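Local coordinates for protein post-proline cleaving enzyme (Rickettsia typhi, PDB 4HVT) that probably acts as a serine-type oligopeptidase that cleaves peptides after proline, pairing a beta-propeller with an alpha/beta-hydrolase catalytic domain, at residues Y84-D89 / V129-V134; E113-F118 / R159-E164. All blocks are in the same frame, centred on the assembly; numbering follows the deposited sequence.

Contact 1: residues Y84-D89 / V129-V134; sequences YNFWMD and VAYRGV. With EDO (1,2-ethanediol), chain C.
Strands 82-87 and 129-136 run past each other in opposite directions, nearest at Phe86 and Tyr131, whose CA atoms stand 8.8 Å apart, and no hydrogen bond joins the two segments. Two aromatic rings close the gap. Phe86 and Tyr131 form an offset stack, centroids 4.3 Å apart and planes inclined by only 11°, reaching in from opposite strands and overlapping along their flanks. Phe86 CD1 lies over the Tyr131 ring near its rim, 3.5 Å from Tyr131 CD2, while Phe86 CZ reaches back over Tyr131 CB. With CG swung opposite the backbone N in both residues (chi1 -167° in Phe86), the rings extend into the gap between the strands. This is packing between neighbouring blades of a seven-bladed beta-propeller: 82-87 in one, 129-136 in the next. The far face of Tyr131 is lined by its own strand, with Gly133 N 3.6 Å above the ring centre. Ethanediol, probably from the crystallisation liquor, sits along 85-88: its O2 donates to Phe86 O (2.8 Å) and accepts from Asn85 ND2, while Met88 N donates to its O1. Trp87 NE1 donates to Asp89 OD2 at 3.0 Å, in the indole plane but from above the carboxylate.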
loop_
_atom_site.group_PDB
_atom_site.type_symbol
_atom_site.label_atom_id
_atom_site.label_comp_id
_atom_site.label_asym_id
_atom_site.label_seq_id
_atom_site.Cartn_x
_atom_site.Cartn_y
_atom_site.Cartn_z
ATOM N N TYR A 84 -6.926 9.992 17.746
ATOM C CA TYR A 84 -5.825 9.008 17.863
ATOM C C TYR A 84 -4.799 9.229 16.760
ATOM O O TYR A 84 -5.143 9.483 15.622
ATOM C CB TYR A 84 -6.383 7.580 17.850
ATOM C CG TYR A 84 -7.201 7.256 19.055
ATOM C CD1 TYR A 84 -8.476 7.763 19.211
ATOM C CD2 TYR A 84 -6.670 6.454 20.107
ATOM C CE1 TYR A 84 -9.212 7.504 20.359
ATOM C CE2 TYR A 84 -7.402 6.213 21.265
ATOM C CZ TYR A 84 -8.673 6.740 21.390
ATOM O OH TYR A 84 -9.420 6.515 22.545
ATOM N N ASN A 85 -3.512 9.096 17.102
ATOM C CA ASN A 85 -2.414 9.414 16.205
ATOM C C ASN A 85 -1.280 8.444 16.485
ATOM O O ASN A 85 -1.095 8.011 17.632
ATOM C CB ASN A 85 -1.983 10.885 16.427
ATOM C CG ASN A 85 -0.645 11.240 15.823
ATOM O OD1 ASN A 85 0.333 11.417 16.526
ATOM N ND2 ASN A 85 -0.604 11.362 14.513
ATOM N N PHE A 86 -0.522 8.130 15.438
ATOM C CA PHE A 86 0.692 7.381 15.592
ATOM C C PHE A 86 1.853 8.260 15.164
ATOM O O PHE A 86 1.880 8.729 14.019
ATOM C CB PHE A 86 0.709 6.079 14.779
ATOM C CG PHE A 86 1.826 5.181 15.195
ATOM C CD1 PHE A 86 1.762 4.514 16.406
ATOM C CD2 PHE A 86 2.948 5.077 14.426
ATOM C CE1 PHE A 86 2.816 3.752 16.853
ATOM C CE2 PHE A 86 4.012 4.289 14.849
ATOM C CZ PHE A 86 3.944 3.630 16.059
ATOM N N TRP A 87 2.787 8.469 16.084
ATOM C CA TRP A 87 3.907 9.468 15.951
ATOM C C TRP A 87 5.292 8.830 16.070
ATOM O O TRP A 87 5.578 8.129 17.049
ATOM C CB TRP A 87 3.782 10.544 17.035
ATOM C CG TRP A 87 4.878 11.574 16.986
ATOM C CD1 TRP A 87 6.027 11.566 17.712
ATOM C CD2 TRP A 87 4.957 12.728 16.121
ATOM N NE1 TRP A 87 6.805 12.650 17.379
ATOM C CE2 TRP A 87 6.184 13.360 16.394
ATOM C CE3 TRP A 87 4.094 13.305 15.171
ATOM C CZ2 TRP A 87 6.570 14.577 15.775
ATOM C CZ3 TRP A 87 4.481 14.500 14.550
ATOM C CH2 TRP A 87 5.715 15.098 14.842
ATOM N N MET A 88 6.140 9.098 15.085
ATOM C CA MET A 88 7.541 8.729 15.131
ATOM C C MET A 88 8.424 9.980 15.014
ATOM O O MET A 88 8.123 10.891 14.261
ATOM C CB MET A 88 7.922 7.796 13.972
ATOM C CG MET A 88 7.281 6.423 14.049
ATOM S SD MET A 88 7.501 5.492 12.501
ATOM C CE MET A 88 6.121 6.185 11.647
ATOM N N ASP A 89 9.545 9.949 15.720
ATOM C CA ASP A 89 10.601 10.966 15.517
ATOM C C ASP A 89 11.949 10.398 15.868
ATOM O O ASP A 89 12.085 9.188 16.001
ATOM C CB ASP A 89 10.284 12.274 16.273
ATOM C CG ASP A 89 10.205 12.104 17.791
ATOM O OD1 ASP A 89 10.705 11.113 18.349
ATOM O OD2 ASP A 89 9.596 12.994 18.451
ATOM N N VAL A 129 9.754 -3.973 17.761
ATOM C CA VAL A 129 8.316 -4.331 17.732
ATOM C C VAL A 129 7.610 -3.178 17.033
ATOM O O VAL A 129 7.615 -2.083 17.526
ATOM C CB VAL A 129 7.741 -4.501 19.161
ATOM C CG1 VAL A 129 6.260 -4.804 19.104
ATOM C CG2 VAL A 129 8.449 -5.621 19.909
ATOM N N ALA A 130 7.084 -3.438 15.846
ATOM C CA ALA A 130 6.408 -2.462 15.014
ATOM C C ALA A 130 4.908 -2.470 15.244
ATOM O O ALA A 130 4.285 -3.520 15.321
ATOM C CB ALA A 130 6.701 -2.755 13.546
ATOM N N TYR A 131 4.314 -1.277 15.369
ATOM C CA TYR A 131 2.868 -1.098 15.422
ATOM C C TYR A 131 2.245 -1.346 14.079
ATOM O O TYR A 131 2.686 -0.792 13.051
ATOM C CB TYR A 131 2.587 0.347 15.800
ATOM C CG TYR A 131 1.162 0.831 15.679
ATOM C CD1 TYR A 131 0.203 0.447 16.578
ATOM C CD2 TYR A 131 0.785 1.682 14.642
ATOM C CE1 TYR A 131 -1.110 0.901 16.480
ATOM C CE2 TYR A 131 -0.504 2.176 14.558
ATOM C CZ TYR A 131 -1.436 1.783 15.471
ATOM O OH TYR A 131 -2.713 2.264 15.362
ATOM N N ARG A 132 1.210 -2.181 14.053
ATOM C CA ARG A 132 0.552 -2.555 12.810
ATOM C C ARG A 132 -0.991 -2.366 12.853
ATOM O O ARG A 132 -1.678 -2.901 12.001
ATOM C CB ARG A 132 0.890 -4.016 12.388
ATOM C CG ARG A 132 2.365 -4.392 12.355
ATOM C CD ARG A 132 3.201 -3.673 11.273
ATOM N NE ARG A 132 2.715 -3.945 9.951
ATOM C CZ ARG A 132 3.241 -4.854 9.131
ATOM N NH1 ARG A 132 4.250 -5.593 9.523
ATOM N NH2 ARG A 132 2.743 -5.006 7.907
ATOM N N GLY A 133 -1.473 -1.522 13.763
ATOM C CA GLY A 133 -2.890 -1.107 13.808
ATOM C C GLY A 133 -3.611 -1.698 15.002
ATOM O O GLY A 133 -3.025 -2.454 15.761
ATOM N N VAL A 134 -4.874 -1.308 15.160
ATOM C CA VAL A 134 -5.646 -1.683 16.352
ATOM C C VAL A 134 -7.050 -2.032 15.936
ATOM O O VAL A 134 -7.535 -1.606 14.870
ATOM C CB VAL A 134 -5.747 -0.577 17.450
ATOM C CG1 VAL A 134 -4.415 -0.055 17.886
ATOM C CG2 VAL A 134 -6.661 0.576 17.001
HETATM C C1 EDO C . 4.357 11.630 12.052
HETATM O O1 EDO C . 4.852 10.333 12.471
HETATM C C2 EDO C . 2.841 11.522 11.846
HETATM O O2 EDO C . 2.105 11.376 13.079
#

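Contact 2: residues E113-F118 / R159-E164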
loop_
_atom_site.group_PDB
_atom_site.type_symbol
_atom_site.label_atom_id
_atom_site.label_comp_id
_atom_site.label_asym_id
_atom_site.label_seq_id
_atom_site.Cartn_x
_atom_site.Cartn_y
_atom_site.Cartn_z
ATOM N N GLU A 113 -1.777 12.396 25.067
ATOM C CA GLU A 113 -1.694 11.345 26.078
ATOM C C GLU A 113 -1.046 10.133 25.368
ATOM O O GLU A 113 -1.632 9.603 24.408
ATOM C CB GLU A 113 -3.097 11.012 26.561
ATOM C CG GLU A 113 -3.115 9.798 27.455
ATOM C CD GLU A 113 -4.442 9.560 28.138
ATOM O OE1 GLU A 113 -5.523 9.860 27.547
ATOM O OE2 GLU A 113 -4.355 9.054 29.291
ATOM N N VAL A 114 0.118 9.685 25.837
ATOM C CA VAL A 114 0.785 8.527 25.198
ATOM C C VAL A 114 0.090 7.274 25.721
ATOM O O VAL A 114 -0.150 7.131 26.936
ATOM C CB VAL A 114 2.294 8.448 25.518
ATOM C CG1 VAL A 114 2.900 7.137 24.998
ATOM C CG2 VAL A 114 3.059 9.619 24.914
ATOM N N LEU A 115 -0.263 6.387 24.808
ATOM C CA LEU A 115 -0.960 5.149 25.177
ATOM C C LEU A 115 -0.014 3.952 25.147
ATOM O O LEU A 115 0.018 3.187 26.087
ATOM C CB LEU A 115 -2.125 4.921 24.233
ATOM C CG LEU A 115 -3.170 6.018 24.168
ATOM C CD1 LEU A 115 -4.203 5.760 23.098
ATOM C CD2 LEU A 115 -3.793 6.236 25.560
ATOM N N ILE A 116 0.727 3.802 24.051
ATOM C CA ILE A 116 1.740 2.783 23.920
ATOM C C ILE A 116 2.979 3.363 23.276
ATOM O O ILE A 116 2.900 3.941 22.191
ATOM C CB ILE A 116 1.317 1.533 23.103
ATOM C CG1 ILE A 116 0.067 0.886 23.714
ATOM C CG2 ILE A 116 2.465 0.553 23.140
ATOM C CD1 ILE A 116 -0.599 -0.177 22.866
ATOM N N ASP A 117 4.110 3.183 23.967
ATOM C CA ASP A 117 5.437 3.548 23.458
ATOM C C ASP A 117 6.121 2.273 22.932
ATOM O O ASP A 117 6.599 1.416 23.719
ATOM C CB ASP A 117 6.254 4.215 24.578
ATOM C CG ASP A 117 7.647 4.663 24.139
ATOM O OD1 ASP A 117 8.223 4.104 23.205
ATOM O OD2 ASP A 117 8.223 5.620 24.773
ATOM N N PHE A 118 6.240 2.190 21.605
ATOM C CA PHE A 118 6.780 0.979 20.970
ATOM C C PHE A 118 8.291 0.909 21.082
ATOM O O PHE A 118 8.863 -0.161 20.993
ATOM C CB PHE A 118 6.316 0.819 19.499
ATOM C CG PHE A 118 4.897 0.412 19.404
ATOM C CD1 PHE A 118 3.875 1.361 19.526
ATOM C CD2 PHE A 118 4.549 -0.919 19.328
ATOM C CE1 PHE A 118 2.538 0.958 19.536
ATOM C CE2 PHE A 118 3.198 -1.304 19.328
ATOM C CZ PHE A 118 2.209 -0.372 19.448
ATOM N N ARG A 159 -1.707 -8.302 20.749
ATOM C CA ARG A 159 -1.866 -8.418 22.172
ATOM C C ARG A 159 -3.042 -7.566 22.597
ATOM O O ARG A 159 -3.202 -6.420 22.124
ATOM C CB ARG A 159 -0.643 -7.910 22.921
ATOM C CG ARG A 159 0.610 -8.682 22.683
ATOM C CD ARG A 159 1.735 -8.034 23.470
ATOM N NE ARG A 159 1.551 -8.145 24.907
ATOM C CZ ARG A 159 2.407 -7.651 25.801
ATOM N NH1 ARG A 159 3.473 -6.958 25.403
ATOM N NH2 ARG A 159 2.183 -7.808 27.087
ATOM N N GLU A 160 -3.859 -8.086 23.490
ATOM C CA GLU A 160 -5.007 -7.324 24.012
ATOM C C GLU A 160 -4.578 -6.272 25.031
ATOM O O GLU A 160 -3.696 -6.513 25.839
ATOM C CB GLU A 160 -5.975 -8.295 24.686
ATOM C CG GLU A 160 -7.344 -7.691 24.973
ATOM C CD GLU A 160 -8.260 -8.613 25.733
ATOM O OE1 GLU A 160 -7.884 -9.771 26.040
ATOM O OE2 GLU A 160 -9.389 -8.186 26.012
ATOM N N TRP A 161 -5.200 -5.108 24.982
ATOM C CA TRP A 161 -4.737 -3.944 25.704
ATOM C C TRP A 161 -5.945 -3.186 26.249
ATOM O O TRP A 161 -6.998 -3.183 25.640
ATOM C CB TRP A 161 -3.897 -3.072 24.753
ATOM C CG TRP A 161 -3.317 -1.821 25.377
ATOM C CD1 TRP A 161 -2.070 -1.683 25.911
ATOM C CD2 TRP A 161 -3.899 -0.517 25.372
ATOM N NE1 TRP A 161 -1.871 -0.381 26.317
ATOM C CE2 TRP A 161 -2.965 0.359 25.975
ATOM C CE3 TRP A 161 -5.110 -0.012 24.934
ATOM C CZ2 TRP A 161 -3.221 1.730 26.161
ATOM C CZ3 TRP A 161 -5.394 1.357 25.137
ATOM C CH2 TRP A 161 -4.430 2.203 25.720
ATOM N N ASP A 162 -5.803 -2.609 27.436
ATOM C CA ASP A 162 -6.919 -1.944 28.097
ATOM C C ASP A 162 -6.680 -0.421 28.347
ATOM O O ASP A 162 -5.707 -0.023 28.975
ATOM C CB ASP A 162 -7.248 -2.615 29.395
ATOM C CG ASP A 162 -8.554 -2.091 29.996
ATOM O OD1 ASP A 162 -8.487 -1.047 30.674
ATOM O OD2 ASP A 162 -9.649 -2.712 29.798
ATOM N N LEU A 163 -7.605 0.380 27.874
ATOM C CA LEU A 163 -7.490 1.874 27.913
ATOM C C LEU A 163 -7.576 2.462 29.320
ATOM O O LEU A 163 -6.876 3.457 29.615
ATOM C CB LEU A 163 -8.562 2.504 27.017
ATOM C CG LEU A 163 -8.642 4.031 26.909
ATOM C CD1 LEU A 163 -7.330 4.546 26.358
ATOM C CD2 LEU A 163 -9.808 4.402 26.012
ATOM N N GLU A 164 -8.401 1.857 30.177
ATOM C CA GLU A 164 -8.510 2.322 31.572
ATOM C C GLU A 164 -7.197 2.080 32.304
ATOM O O GLU A 164 -6.691 2.969 32.991
ATOM C CB GLU A 164 -9.683 1.652 32.277
ATOM C CG GLU A 164 -9.948 2.118 33.699
ATOM C CD GLU A 164 -11.159 1.411 34.285
ATOM O OE1 GLU A 164 -12.303 1.678 33.837
ATOM O OE2 GLU A 164 -10.957 0.562 35.182
HETATM O O HOH W 1 0.650 0.823 27.390
#
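The indole of Trp161 has Ile116 on one face and a water at its edge. Ile116 CD1 makes a CH-pi contact with the five-membered ring, 3.7 Å from its centroid and 13° off the normal, and Ile116 CG1 lies over the rim of the same face, 3.5 Å from Trp161 NE1. In the ring plane, the water accepts from Trp161 NE1 (3.0 Å) and donates to Leu115 O (2.8 Å), so one molecule ties the indole N-H to a carbonyl of the facing strand where no direct hydrogen bond spans the segments. At the six-membered end, Leu115 CB lies 3.9 Å from Trp161 CH2, the leucine crossing the indole at about a right angle; beyond it Leu115 CD2 meets Leu163 CD1 at 4.0 Å.

The other branch of Ile116 serves a second ring: CG2 lies above the plane of Phe118, toward its rim. With CG1 beside the backbone N (chi1 -57°) and CD1 extended from it, the two branches divide between Trp161 and Phe118. Consecutive residues of one strand can both turn to Trp161 because Leu115 and Ile116 sit opposite Trp97 in a classic beta bulge.

Strand 113-117 is the last of its propeller blade, hydrogen-bonded to 96-101, and leads directly into helix 118-125, where Asp117 is the N-cap. Strand 155-162 belongs to the next blade; its neighbour 143-150 brings Ile146 against both Ile116 and Trp161, and Phe168 meets the indole edge-to-face.

Overall arrangement
Contacts 1 and 2 lie in the same interface between two successive propeller blades, their centres about 11 Å apart, and their segments alternate along the chain. Phe118, at the start of helix 118-125, joins them: its CZ lies 3.6 Å from Tyr131 CD1 and its CD1 lies 3.7 Å from Phe86 CE1. A second bridge sets Tyr84 CE2 3.7 Å from Leu115 CD1. The centre of contact 1 lies about 16 Å from the centre of the chain, that of contact 2 about 25 Å, so the aromatic stack is nearer the middle of the molecule. Both belong to the propeller; the probable catalytic triad of Ser566, Asp649 and His682 lies in the hydrolase domain.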